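Local coordinates for ABC transporter ATP-binding/permease protein Rv1747 (Mycobacterium tuberculosis, PDB 6CCD), which couples ATP hydrolysis to moving an unknown substrate across the membrane, and here contributes its first FHA domain, a phosphothreonine-binding regulatory module, at residues V37-H41 and P42-R46. Sequence-based numbering, arbitrary orientation.
Sequences VRVAH and PLISR. With SO4 (sulfate ion), chain B.
H41 and I44 are the ends of a type I beta turn, closed where I44 N donates to H41 O (2.9 Å). P42 suits the second position because its ring already fixes phi near the value the turn needs. With CG anti to the backbone N (chi1 -163°), the H41 imidazole lies beside L43 and brings ND1 to L43 N, which donates a nearly straight bond of 3.2 Å, tilted 21° from the ring plane. Acting as acceptor there, ND1 is probably unprotonated. P42 CD packs closely over one face of the same ring in a CH-pi contact, 3.5 Å from the centroid, while L43 CG comes within 3.6 Å of H41 CE1. H41 and P42 are exposed, whereas the buried side is apolar: V39 CG1 meets I44 CG1 at 3.9 Å, branched aliphatic side chains that suit a place away from water, with V39 also resting on P95. Beyond the turn R46 N binds sulfate O1 at 3.3 Å and, weakly, O4; R31 NH1 holds the same anion, which probably came from the crystallisation liquor. S45 OG bonds to L66 N, and H48 ND1 accepts from S45 N. A sulfate held by R46 N and R31 NH1, a likely mimic of the phosphate, is consistent with the phosphothreonine site of an FHA beta-sandwich, built from loops at one end of its two sheets.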
# COMPACT_ATOMS: atom_id res chain seq x y z
N VAL A 37 7.25 -4.45 -0.07
CA VAL A 37 6.13 -5.29 -0.49
C VAL A 37 6.25 -5.40 -2.00
O VAL A 37 5.94 -4.45 -2.70
CB VAL A 37 4.76 -4.70 -0.09
CG1 VAL A 37 3.63 -5.56 -0.61
CG2 VAL A 37 4.64 -4.53 1.44
N ARG A 38 6.74 -6.53 -2.49
CA ARG A 38 7.02 -6.69 -3.91
C ARG A 38 5.80 -7.24 -4.64
O ARG A 38 5.26 -8.28 -4.26
CB ARG A 38 8.23 -7.61 -4.13
CG ARG A 38 8.53 -7.90 -5.61
CD ARG A 38 9.28 -9.23 -5.79
NE ARG A 38 9.51 -9.56 -7.20
CZ ARG A 38 10.12 -10.66 -7.63
NH1 ARG A 38 10.55 -11.56 -6.75
NH2 ARG A 38 10.30 -10.87 -8.92
N VAL A 39 5.38 -6.53 -5.68
CA VAL A 39 4.25 -6.93 -6.51
C VAL A 39 4.77 -6.91 -7.95
O VAL A 39 5.07 -5.85 -8.48
CB VAL A 39 3.06 -5.97 -6.35
CG1 VAL A 39 1.90 -6.38 -7.26
CG2 VAL A 39 2.60 -5.90 -4.88
N ALA A 40 4.89 -8.09 -8.56
CA ALA A 40 5.64 -8.22 -9.82
C ALA A 40 4.82 -7.92 -11.08
O ALA A 40 5.39 -7.81 -12.16
CB ALA A 40 6.25 -9.64 -9.92
N HIS A 41 3.51 -7.78 -10.96
CA HIS A 41 2.70 -7.59 -12.17
C HIS A 41 3.14 -6.36 -12.98
O HIS A 41 3.44 -5.31 -12.41
CB HIS A 41 1.22 -7.48 -11.80
CG HIS A 41 0.32 -7.70 -12.97
ND1 HIS A 41 0.01 -6.71 -13.87
CD2 HIS A 41 -0.30 -8.82 -13.42
CE1 HIS A 41 -0.78 -7.19 -14.81
NE2 HIS A 41 -0.99 -8.48 -14.56
N PRO A 42 3.21 -6.48 -14.32
CA PRO A 42 3.74 -5.39 -15.15
C PRO A 42 2.94 -4.07 -15.08
O PRO A 42 3.46 -3.03 -15.48
CB PRO A 42 3.69 -5.96 -16.58
CG PRO A 42 2.80 -7.14 -16.51
CD PRO A 42 2.95 -7.69 -15.12
N LEU A 43 1.71 -4.11 -14.57
CA LEU A 43 0.96 -2.86 -14.36
C LEU A 43 1.62 -1.96 -13.32
O LEU A 43 1.40 -0.74 -13.28
CB LEU A 43 -0.46 -3.18 -13.90
CG LEU A 43 -1.47 -3.67 -14.95
CD1 LEU A 43 -2.73 -4.13 -14.24
CD2 LEU A 43 -1.77 -2.54 -15.90
N ILE A 44 2.44 -2.57 -12.46
CA ILE A 44 2.93 -1.89 -11.27
C ILE A 44 4.31 -1.24 -11.48
O ILE A 44 5.21 -1.83 -12.07
CB ILE A 44 2.97 -2.89 -10.10
CG1 ILE A 44 1.58 -3.52 -9.94
CG2 ILE A 44 3.40 -2.23 -8.79
CD1 ILE A 44 0.42 -2.47 -9.93
N SER A 45 4.44 0.00 -11.01
CA SER A 45 5.71 0.73 -11.08
C SER A 45 6.71 0.19 -10.05
O SER A 45 6.32 -0.45 -9.09
CB SER A 45 5.47 2.23 -10.86
OG SER A 45 4.63 2.74 -11.88
N ARG A 46 8.00 0.46 -10.25
CA ARG A 46 9.01 -0.08 -9.34
C ARG A 46 8.82 0.38 -7.90
O ARG A 46 8.90 -0.42 -6.97
CB ARG A 46 10.40 0.27 -9.86
CG ARG A 46 10.71 -0.51 -11.15
CD ARG A 46 12.09 -0.26 -11.69
NE ARG A 46 13.14 -0.78 -10.82
CZ ARG A 46 14.40 -0.94 -11.22
NH1 ARG A 46 14.72 -0.64 -12.47
NH2 ARG A 46 15.32 -1.39 -10.39
S SO4 B . 8.80 1.90 -13.65
O1 SO4 B . 9.13 2.61 -12.42
O2 SO4 B . 7.93 2.75 -14.47
O3 SO4 B . 9.99 1.53 -14.41
O4 SO4 B . 8.09 0.68 -13.30